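Local coordinates for putative two-component sensor histidine kinase protein (Sinorhizobium meliloti, PDB 3HCY) that probably acts as a sensor histidine kinase that transfers phosphate from ATP to a protein histidine, the present piece being a GAF domain of that protein, at residues V7-L12 with F37-G42; R23-L28 with K107-Y112; V69-D74 with D113-F118. All coordinates share one frame; numbering follows the deposited sequence.

Interaction 1: residues V7-L12 with F37-G42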
loop_
_atom_site.group_PDB
_atom_site.type_symbol
_atom_site.label_atom_id
_atom_site.label_comp_id
_atom_site.label_asym_id
_atom_site.label_seq_id
_atom_site.Cartn_x
_atom_site.Cartn_y
_atom_site.Cartn_z
ATOM N N VAL A 7 -6.320 2.609 8.599
ATOM C CA VAL A 7 -5.587 1.931 7.551
ATOM C C VAL A 7 -6.548 1.568 6.438
ATOM O O VAL A 7 -6.191 1.624 5.249
ATOM C CB VAL A 7 -4.853 0.664 7.991
ATOM C CG1 VAL A 7 -4.146 0.087 6.797
ATOM C CG2 VAL A 7 -3.849 0.934 9.113
ATOM N N TYR A 8 -7.784 1.208 6.812
ATOM C CA TYR A 8 -8.809 0.879 5.791
ATOM C C TYR A 8 -9.183 2.107 4.951
ATOM O O TYR A 8 -9.177 2.045 3.728
ATOM C CB TYR A 8 -10.078 0.315 6.425
ATOM C CG TYR A 8 -9.937 -1.003 7.186
ATOM C CD1 TYR A 8 -9.003 -1.957 6.841
ATOM C CD2 TYR A 8 -10.784 -1.292 8.236
ATOM C CE1 TYR A 8 -8.903 -3.148 7.545
ATOM C CE2 TYR A 8 -10.699 -2.456 8.920
ATOM C CZ TYR A 8 -9.772 -3.384 8.570
ATOM O OH TYR A 8 -9.717 -4.542 9.289
ATOM N N GLU A 9 -9.506 3.216 5.607
ATOM C CA GLU A 9 -9.796 4.447 4.883
ATOM C C GLU A 9 -8.624 4.951 3.964
ATOM O O GLU A 9 -8.879 5.408 2.813
ATOM C CB GLU A 9 -10.237 5.557 5.852
ATOM C CG GLU A 9 -11.557 5.354 6.561
ATOM C CD GLU A 9 -12.738 4.843 5.667
ATOM O OE1 GLU A 9 -13.181 5.490 4.657
ATOM O OE2 GLU A 9 -13.264 3.749 6.004
ATOM N N ALA A 10 -7.380 4.850 4.460
ATOM C CA ALA A 10 -6.176 5.200 3.670
ATOM C C ALA A 10 -6.099 4.336 2.417
ATOM O O ALA A 10 -5.656 4.803 1.317
ATOM C CB ALA A 10 -4.839 5.013 4.536
ATOM N N THR A 11 -6.487 3.062 2.588
ATOM C CA THR A 11 -6.362 2.138 1.486
ATOM C C THR A 11 -7.387 2.527 0.449
ATOM O O THR A 11 -7.113 2.573 -0.744
ATOM C CB THR A 11 -6.609 0.705 1.873
ATOM O OG1 THR A 11 -5.686 0.294 2.876
ATOM C CG2 THR A 11 -6.405 -0.133 0.713
ATOM N N LEU A 12 -8.584 2.813 0.926
ATOM C CA LEU A 12 -9.652 3.227 0.066
ATOM C C LEU A 12 -9.214 4.541 -0.644
ATOM O O LEU A 12 -9.494 4.745 -1.849
ATOM C CB LEU A 12 -10.968 3.370 0.891
ATOM C CG LEU A 12 -11.653 2.140 1.566
ATOM C CD1 LEU A 12 -12.845 2.523 2.442
ATOM C CD2 LEU A 12 -12.027 0.976 0.569
ATOM N N PHE A 37 -17.755 -7.333 4.888
ATOM C CA PHE A 37 -17.305 -5.946 4.719
ATOM C C PHE A 37 -16.777 -5.412 6.034
ATOM O O PHE A 37 -17.330 -5.788 7.028
ATOM C CB PHE A 37 -18.438 -5.077 4.179
ATOM C CG PHE A 37 -18.882 -5.509 2.800
ATOM C CD1 PHE A 37 -18.297 -4.951 1.664
ATOM C CD2 PHE A 37 -19.801 -6.516 2.644
ATOM C CE1 PHE A 37 -18.665 -5.359 0.388
ATOM C CE2 PHE A 37 -20.176 -6.944 1.396
ATOM C CZ PHE A 37 -19.612 -6.366 0.246
ATOM N N VAL A 38 -15.640 -4.691 5.999
ATOM C CA VAL A 38 -15.060 -3.931 7.095
ATOM C C VAL A 38 -14.880 -2.464 6.678
ATOM O O VAL A 38 -14.602 -1.576 7.505
ATOM C CB VAL A 38 -13.659 -4.484 7.488
ATOM C CG1 VAL A 38 -13.649 -6.056 7.541
ATOM C CG2 VAL A 38 -12.558 -3.947 6.547
ATOM N N ALA A 39 -15.043 -2.189 5.382
ATOM C CA ALA A 39 -14.962 -0.808 4.878
ATOM C C ALA A 39 -15.405 -0.740 3.447
ATOM O O ALA A 39 -15.287 -1.755 2.727
ATOM C CB ALA A 39 -13.501 -0.245 5.002
ATOM N N ALA A 40 -15.879 0.442 3.016
ATOM C CA ALA A 40 -16.434 0.567 1.663
ATOM C C ALA A 40 -16.741 1.975 1.235
ATOM O O ALA A 40 -17.024 2.821 2.057
ATOM C CB ALA A 40 -17.696 -0.312 1.527
ATOM N N ARG A 41 -16.658 2.244 -0.066
ATOM C CA ARG A 41 -17.425 3.344 -0.659
ATOM C C ARG A 41 -17.742 3.127 -2.103
ATOM O O ARG A 41 -17.039 2.384 -2.725
ATOM C CB ARG A 41 -16.640 4.640 -0.559
ATOM C CG ARG A 41 -15.182 4.628 -0.783
ATOM C CD ARG A 41 -14.568 5.664 0.247
ATOM N NE ARG A 41 -13.165 6.088 0.023
ATOM C CZ ARG A 41 -12.286 6.462 0.960
ATOM N NH1 ARG A 41 -12.554 6.415 2.253
ATOM N NH2 ARG A 41 -11.079 6.821 0.577
ATOM N N GLY A 42 -18.763 3.714 -2.702
ATOM C CA GLY A 42 -20.068 3.919 -2.198
ATOM C C GLY A 42 -20.807 2.645 -2.685
ATOM O O GLY A 42 -21.348 2.595 -3.767
#

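Interaction 2: residues R23-L28 with K107-Y112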
loop_
_atom_site.group_PDB
_atom_site.type_symbol
_atom_site.label_atom_id
_atom_site.label_comp_id
_atom_site.label_asym_id
_atom_site.label_seq_id
_atom_site.Cartn_x
_atom_site.Cartn_y
_atom_site.Cartn_z
ATOM N N ARG A 23 -16.288 2.569 -7.228
ATOM C CA ARG A 23 -16.588 2.212 -5.864
ATOM C C ARG A 23 -15.555 1.161 -5.523
ATOM O O ARG A 23 -14.972 0.562 -6.441
ATOM C CB ARG A 23 -17.992 1.599 -5.700
ATOM C CG ARG A 23 -19.061 1.959 -6.723
ATOM C CD ARG A 23 -20.247 1.033 -6.583
ATOM N NE ARG A 23 -21.285 1.229 -7.591
ATOM C CZ ARG A 23 -22.589 1.401 -7.321
ATOM N NH1 ARG A 23 -23.034 1.403 -6.060
ATOM N NH2 ARG A 23 -23.478 1.567 -8.320
ATOM N N ALA A 24 -15.332 0.952 -4.227
ATOM C CA ALA A 24 -14.392 -0.021 -3.727
ATOM C C ALA A 24 -14.791 -0.553 -2.287
ATOM O O ALA A 24 -15.592 0.068 -1.552
ATOM C CB ALA A 24 -13.001 0.571 -3.743
ATOM N N SER A 25 -14.249 -1.719 -1.898
ATOM C CA SER A 25 -14.534 -2.267 -0.567
ATOM C C SER A 25 -13.425 -3.167 -0.049
ATOM O O SER A 25 -12.598 -3.654 -0.841
ATOM C CB SER A 25 -15.788 -3.095 -0.658
ATOM O OG SER A 25 -15.622 -4.125 -1.643
ATOM N N ILE A 26 -13.425 -3.414 1.268
ATOM C CA ILE A 26 -12.523 -4.428 1.866
ATOM C C ILE A 26 -13.375 -5.409 2.653
ATOM O O ILE A 26 -14.273 -4.987 3.393
ATOM C CB ILE A 26 -11.426 -3.813 2.810
ATOM C CG1 ILE A 26 -10.632 -2.703 2.060
ATOM C CG2 ILE A 26 -10.517 -4.928 3.369
ATOM C CD1 ILE A 26 -9.966 -1.564 2.882
ATOM N N LEU A 27 -13.114 -6.709 2.490
ATOM C CA LEU A 27 -13.834 -7.706 3.258
ATOM C C LEU A 27 -12.811 -8.657 3.885
ATOM O O LEU A 27 -11.766 -8.977 3.309
ATOM C CB LEU A 27 -14.883 -8.467 2.389
ATOM C CG LEU A 27 -15.907 -7.706 1.497
ATOM C CD1 LEU A 27 -15.229 -6.984 0.280
ATOM C CD2 LEU A 27 -17.058 -8.550 0.972
ATOM N N LEU A 28 -13.154 -9.148 5.061
ATOM C CA LEU A 28 -12.281 -10.055 5.804
ATOM C C LEU A 28 -13.076 -11.270 6.320
ATOM O O LEU A 28 -14.285 -11.190 6.513
ATOM C CB LEU A 28 -11.620 -9.282 6.988
ATOM C CG LEU A 28 -10.504 -8.282 6.618
ATOM C CD1 LEU A 28 -9.896 -7.735 7.843
ATOM C CD2 LEU A 28 -9.449 -8.950 5.769
ATOM N N LYS A 107 -10.387 -10.005 1.149
ATOM C CA LYS A 107 -10.325 -9.596 -0.237
ATOM C C LYS A 107 -10.613 -8.112 -0.274
ATOM O O LYS A 107 -11.180 -7.580 0.680
ATOM C CB LYS A 107 -11.333 -10.399 -1.103
ATOM C CG LYS A 107 -12.905 -10.051 -0.975
ATOM C CD LYS A 107 -13.774 -11.166 -1.722
ATOM C CE LYS A 107 -15.219 -10.777 -2.143
ATOM N NZ LYS A 107 -15.870 -11.913 -2.957
ATOM N N PHE A 108 -10.192 -7.456 -1.348
ATOM C CA PHE A 108 -10.643 -6.100 -1.591
ATOM C C PHE A 108 -11.071 -6.003 -3.042
ATOM O O PHE A 108 -10.565 -6.737 -3.892
ATOM C CB PHE A 108 -9.607 -5.008 -1.152
ATOM C CG PHE A 108 -8.817 -4.380 -2.290
ATOM C CD1 PHE A 108 -9.369 -3.408 -3.072
ATOM C CD2 PHE A 108 -7.533 -4.763 -2.548
ATOM C CE1 PHE A 108 -8.648 -2.849 -4.109
ATOM C CE2 PHE A 108 -6.820 -4.220 -3.579
ATOM C CZ PHE A 108 -7.375 -3.280 -4.364
ATOM N N MET A 109 -12.053 -5.137 -3.279
ATOM C CA MET A 109 -12.848 -5.187 -4.488
ATOM C C MET A 109 -12.808 -3.798 -5.090
ATOM O O MET A 109 -12.903 -2.775 -4.366
ATOM C CB MET A 109 -14.343 -5.578 -4.219
ATOM C CG MET A 109 -14.657 -6.860 -3.402
ATOM S SD MET A 109 -14.413 -8.298 -4.364
ATOM C CE MET A 109 -15.132 -7.760 -5.902
ATOM N N THR A 110 -12.686 -3.779 -6.412
ATOM C CA THR A 110 -12.927 -2.578 -7.175
ATOM C C THR A 110 -14.179 -2.865 -7.972
ATOM O O THR A 110 -14.344 -3.956 -8.467
ATOM C CB THR A 110 -11.815 -2.344 -8.144
ATOM O OG1 THR A 110 -11.613 -3.571 -8.855
ATOM C CG2 THR A 110 -10.552 -1.936 -7.419
ATOM N N TYR A 111 -15.049 -1.880 -8.070
ATOM C CA TYR A 111 -16.320 -1.996 -8.766
ATOM C C TYR A 111 -16.337 -0.915 -9.844
ATOM O O TYR A 111 -15.777 0.179 -9.649
ATOM C CB TYR A 111 -17.476 -1.757 -7.800
ATOM C CG TYR A 111 -17.503 -2.675 -6.607
ATOM C CD1 TYR A 111 -17.992 -3.969 -6.709
ATOM C CD2 TYR A 111 -17.070 -2.250 -5.348
ATOM C CE1 TYR A 111 -18.039 -4.832 -5.593
ATOM C CE2 TYR A 111 -17.119 -3.118 -4.226
ATOM C CZ TYR A 111 -17.607 -4.386 -4.371
ATOM O OH TYR A 111 -17.644 -5.249 -3.323
ATOM N N TYR A 112 -16.951 -1.222 -10.976
ATOM C CA TYR A 112 -17.135 -0.247 -12.039
ATOM C C TYR A 112 -18.587 -0.285 -12.481
ATOM O O TYR A 112 -19.122 -1.376 -12.755
ATOM C CB TYR A 112 -16.250 -0.569 -13.230
ATOM C CG TYR A 112 -14.775 -0.453 -12.932
ATOM C CD1 TYR A 112 -14.054 0.673 -13.309
ATOM C CD2 TYR A 112 -14.096 -1.487 -12.287
ATOM C CE1 TYR A 112 -12.713 0.765 -13.077
ATOM C CE2 TYR A 112 -12.750 -1.386 -12.024
ATOM C CZ TYR A 112 -12.060 -0.263 -12.424
ATOM O OH TYR A 112 -10.699 -0.170 -12.145
#

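Interaction 3: residues V69-D74 with D113-F118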
loop_
_atom_site.group_PDB
_atom_site.type_symbol
_atom_site.label_atom_id
_atom_site.label_comp_id
_atom_site.label_asym_id
_atom_site.label_seq_id
_atom_site.Cartn_x
_atom_site.Cartn_y
_atom_site.Cartn_z
ATOM N N VAL A 69 -14.120 -9.570 -13.560
ATOM C CA VAL A 69 -15.429 -9.687 -14.196
ATOM C C VAL A 69 -15.685 -8.387 -14.966
ATOM O O VAL A 69 -16.010 -7.335 -14.412
ATOM C CB VAL A 69 -16.527 -9.893 -13.144
ATOM C CG1 VAL A 69 -17.928 -9.707 -13.750
ATOM C CG2 VAL A 69 -16.369 -11.231 -12.464
ATOM N N GLU A 70 -15.565 -8.470 -16.266
ATOM C CA GLU A 70 -15.570 -7.282 -17.103
ATOM C C GLU A 70 -16.961 -6.795 -17.412
ATOM O O GLU A 70 -17.173 -5.592 -17.566
ATOM C CB GLU A 70 -14.825 -7.573 -18.400
ATOM C CG GLU A 70 -13.363 -7.797 -18.129
ATOM C CD GLU A 70 -12.602 -8.157 -19.357
ATOM O OE1 GLU A 70 -13.269 -8.423 -20.413
ATOM O OE2 GLU A 70 -11.340 -8.186 -19.252
ATOM N N ASN A 71 -17.883 -7.746 -17.557
ATOM C CA ASN A 71 -19.301 -7.462 -17.710
ATOM C C ASN A 71 -20.037 -8.456 -16.899
ATOM O O ASN A 71 -19.823 -9.658 -17.077
ATOM C CB ASN A 71 -19.724 -7.629 -19.137
ATOM C CG ASN A 71 -20.985 -6.910 -19.437
ATOM O OD1 ASN A 71 -21.988 -7.048 -18.722
ATOM N ND2 ASN A 71 -20.965 -6.130 -20.516
ATOM N N VAL A 72 -20.897 -7.958 -16.020
ATOM C CA VAL A 72 -21.632 -8.827 -15.121
ATOM C C VAL A 72 -22.491 -9.741 -15.943
ATOM O O VAL A 72 -22.633 -10.933 -15.602
ATOM C CB VAL A 72 -22.642 -8.130 -14.201
ATOM C CG1 VAL A 72 -22.872 -8.999 -12.975
ATOM C CG2 VAL A 72 -22.197 -6.805 -13.803
ATOM N N ASP A 73 -23.089 -9.181 -16.993
ATOM C CA ASP A 73 -24.045 -9.918 -17.780
ATOM C C ASP A 73 -23.422 -11.117 -18.377
ATOM O O ASP A 73 -24.094 -12.082 -18.646
ATOM C CB ASP A 73 -24.609 -9.057 -18.885
ATOM C CG ASP A 73 -25.481 -7.932 -18.342
ATOM O OD1 ASP A 73 -26.253 -8.216 -17.383
ATOM O OD2 ASP A 73 -25.386 -6.778 -18.868
ATOM N N ASP A 74 -22.123 -11.072 -18.566
ATOM C CA ASP A 74 -21.435 -12.195 -19.119
ATOM C C ASP A 74 -20.757 -13.090 -18.053
ATOM O O ASP A 74 -20.078 -14.021 -18.416
ATOM C CB ASP A 74 -20.481 -11.675 -20.209
ATOM C CG ASP A 74 -21.244 -10.908 -21.357
ATOM O OD1 ASP A 74 -22.369 -11.310 -21.782
ATOM O OD2 ASP A 74 -20.715 -9.885 -21.845
ATOM N N ASP A 113 -19.217 0.890 -12.539
ATOM C CA ASP A 113 -20.631 1.013 -12.884
ATOM C C ASP A 113 -20.943 0.695 -14.393
ATOM O O ASP A 113 -22.094 0.552 -14.780
ATOM C CB ASP A 113 -21.098 2.442 -12.578
ATOM C CG ASP A 113 -21.022 2.796 -11.125
ATOM O OD1 ASP A 113 -21.135 1.850 -10.324
ATOM O OD2 ASP A 113 -20.877 4.019 -10.810
ATOM N N ARG A 114 -19.935 0.652 -15.249
ATOM C CA ARG A 114 -20.120 0.198 -16.642
ATOM C C ARG A 114 -18.997 -0.799 -16.906
ATOM O O ARG A 114 -18.011 -0.865 -16.157
ATOM C CB ARG A 114 -20.135 1.342 -17.679
ATOM C CG ARG A 114 -18.803 2.065 -17.805
ATOM C CD ARG A 114 -18.792 3.290 -18.767
ATOM N NE ARG A 114 -17.489 3.965 -18.926
ATOM C CZ ARG A 114 -16.975 4.894 -18.096
ATOM N NH1 ARG A 114 -17.621 5.275 -16.974
ATOM N NH2 ARG A 114 -15.788 5.449 -18.373
ATOM N N PRO A 115 -19.166 -1.626 -17.940
ATOM C CA PRO A 115 -18.159 -2.622 -18.280
ATOM C C PRO A 115 -16.741 -2.095 -18.290
ATOM O O PRO A 115 -16.503 -0.921 -18.560
ATOM C CB PRO A 115 -18.566 -3.043 -19.677
ATOM C CG PRO A 115 -20.057 -2.954 -19.659
ATOM C CD PRO A 115 -20.410 -1.830 -18.711
ATOM N N HIS A 116 -15.809 -2.991 -18.013
ATOM C CA HIS A 116 -14.439 -2.587 -17.838
ATOM C C HIS A 116 -13.423 -3.740 -18.066
ATOM O O HIS A 116 -13.457 -4.762 -17.383
ATOM C CB HIS A 116 -14.309 -1.979 -16.431
ATOM C CG HIS A 116 -12.946 -1.479 -16.115
ATOM N ND1 HIS A 116 -11.946 -2.312 -15.658
ATOM C CD2 HIS A 116 -12.415 -0.240 -16.170
ATOM C CE1 HIS A 116 -10.852 -1.603 -15.444
ATOM N NE2 HIS A 116 -11.109 -0.344 -15.751
ATOM N N ARG A 117 -12.550 -3.565 -19.053
ATOM C CA ARG A 117 -11.321 -4.373 -19.236
ATOM C C ARG A 117 -10.154 -3.974 -18.305
ATOM O O ARG A 117 -9.843 -2.805 -18.115
ATOM C CB ARG A 117 -10.859 -4.243 -20.681
ATOM C CG ARG A 117 -10.272 -2.834 -20.976
ATOM C CD ARG A 117 -10.954 -1.588 -20.164
ATOM N NE ARG A 117 -12.339 -1.264 -20.592
ATOM C CZ ARG A 117 -13.141 -0.325 -20.060
ATOM N NH1 ARG A 117 -12.768 0.427 -19.019
ATOM N NH2 ARG A 117 -14.359 -0.157 -20.573
ATOM N N PHE A 118 -9.475 -4.948 -17.756
ATOM C CA PHE A 118 -8.516 -4.608 -16.737
ATOM C C PHE A 118 -7.114 -4.501 -17.321
ATOM O O PHE A 118 -6.516 -5.494 -17.705
ATOM C CB PHE A 118 -8.590 -5.589 -15.564
ATOM C CG PHE A 118 -9.907 -5.532 -14.811
ATOM C CD1 PHE A 118 -11.094 -5.985 -15.400
ATOM C CD2 PHE A 118 -9.973 -5.009 -13.525
ATOM C CE1 PHE A 118 -12.299 -5.937 -14.691
ATOM C CE2 PHE A 118 -11.182 -4.960 -12.823
ATOM C CZ PHE A 118 -12.324 -5.420 -13.378
#

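Interaction 1: residues V7-L12 with F37-G42
Val38 sets a methyl over the ring of Tyr8, where helix 5-19 runs past strand 35-41. Its CG2 stands 3.5 Å from the Tyr8 ring centroid, 17° off the ring normal and displaced toward the rim, a CH-pi contact made from one face. The Val38 side chain stands roughly perpendicular to that of Tyr8, with Tyr8 CE2 the ring atom nearest the methyl. Val38 and Ala39 form a classic beta bulge opposite Ile26, which lets consecutive side chains both turn toward the helix. Ala39 CB therefore settles between Tyr8 and Leu12, one turn apart on the helix, 3.7 Å from Tyr8 CB and 3.8 Å from Leu12 CD1. Ala40 turns its methyl away and offers backbone instead, its N lying against Leu12 CD1. Arg41 returns to the helix side. Its CG lies between the backbone N and the carbonyl carbon (chi1 39°) and the chain bends at chi2, which carries the guanidinium over Leu12. Leu12 CB covers the middle of one face, 3.4 Å from Arg41 CZ, while Glu9 OE1 comes in at the edge and forms a salt bridge with Arg41 NH1 at 2.7 Å. The carboxylate and guanidinium planes are inclined by 51°. Arg41 NH2 is engaged by Asp13, one turn further along the helix, so two acidic residues hold this cation. The contact thus joins helix 5-19 to an outer strand of the sheet. Helix 120-146 packs on Val7, Tyr8 and Thr11, strand 23-29 lies beside strand 35-41, and Arg139 of the second subunit packs against Glu9 and Arg41.

Interaction 2: residues R23-L28 with K107-Y112
Tyr111 and Arg23 meet on neighbouring strands in the central antiparallel sheet of the GAF fold. Arg23 CB lies 4.0 Å from Tyr111 CD2, and its aliphatic chain runs crosswise past Tyr111 CB while the guanidinium goes on to Asp113 and Glu88. The phenol ring presents its edge to strand 23-29, with Arg23 C, Ala24 N and Ser25 CB near its plane. Tyr111 CG is anti to the carbonyl carbon (chi1 -57°), and the ring reaches along the sheet until Tyr111 OH and Ser25 OG share a hydrogen bond of 2.9 Å. On the same face Leu27 and Lys107 run alongside each other, Leu27 CD1 against Lys107 CG, while Leu27 passes Met109 at a slant, Leu27 CD1 3.7 Å from Met109 CG. The other face carries Ala24, Ile26, Phe108 and Thr110. Ile26 CG1 meets Phe108 CB at 4.1 Å, and Ile15 of helix 5-19 packs on Ala24 and Phe108. Between the two faces runs a ladder of backbone bonds, weak from Arg23 N to Tyr111 O; at the other end Leu27 N donates to Lys107 O over 2.8 Å with an almost straight N-H...O angle of 178°.

Interaction 3: residues V69-D74 with D113-F118
Glu70 keeps CG anti to its carbonyl carbon (chi1 -67°) and runs out extended beyond it (chi2 177°), a course that lays CB and CG against His116 O and the edge of the Phe118 ring, with the carboxylate passing Arg117 CA. Asn71 swings the other way: with CG anti to the backbone N (chi1 -160°), its amide lies flank to flank with Pro115. Asn71 ND2 comes to 3.4 Å from Pro115 CG. Glu70 O receives the N-H of His116 at 3.0 Å, in the carbonyl plane and on a lone pair, while Pro115 CA approaches the same oxygen at 3.2 Å as a CA-H...O contact. A second contact of this kind runs in the reverse direction, from Glu70 CA to His116 O at 3.3 Å. Glu70 CG lies near the plane of the Phe118 ring, 4.0 Å from Phe118 CD1. One face of that ring is covered over its centre by His116 ND1, and His116 in turn stacks on Tyr112. The amide of Asn71 is also tied within its own loop, because Asn71 OD1 accepts from Asp73 N at 3.0 Å in an Asx turn. This helps to hold the amide where it borders the proline. The two loops, one leading toward helix 79-88 and the other toward helix 120-146, thus meet near the surface of the GAF domain. Chemically, one backbone hydrogen bond, His116 N to Glu70 O, is the conventional polar link; no salt bridge joins the two segments, and CA-H...O contacts and carbon packing make up the rest.

How the interactions relate
From the N terminus, helix 5-19 is joined to strand 35-41 by interaction 1, closing a loop that encloses strand 23-29. That strand opens interaction 2 before interaction 1 has closed, so the two cross; they share the sheet, with Arg41 O and Ala39 O probably bonded to Ala24 N and Ile26 N. Interaction 3 starts at 69-74, inside the long span of interaction 2, and closes at 113-118 just beyond it, so these also cross; their ends meet where strand 23-29 begins and strand 104-112 finishes. Interactions 1 and 3 follow in series, with centres about 22 Å apart. Together they tie the N-terminal helix, the sheet and the loops beyond strands 67-69 and 104-112.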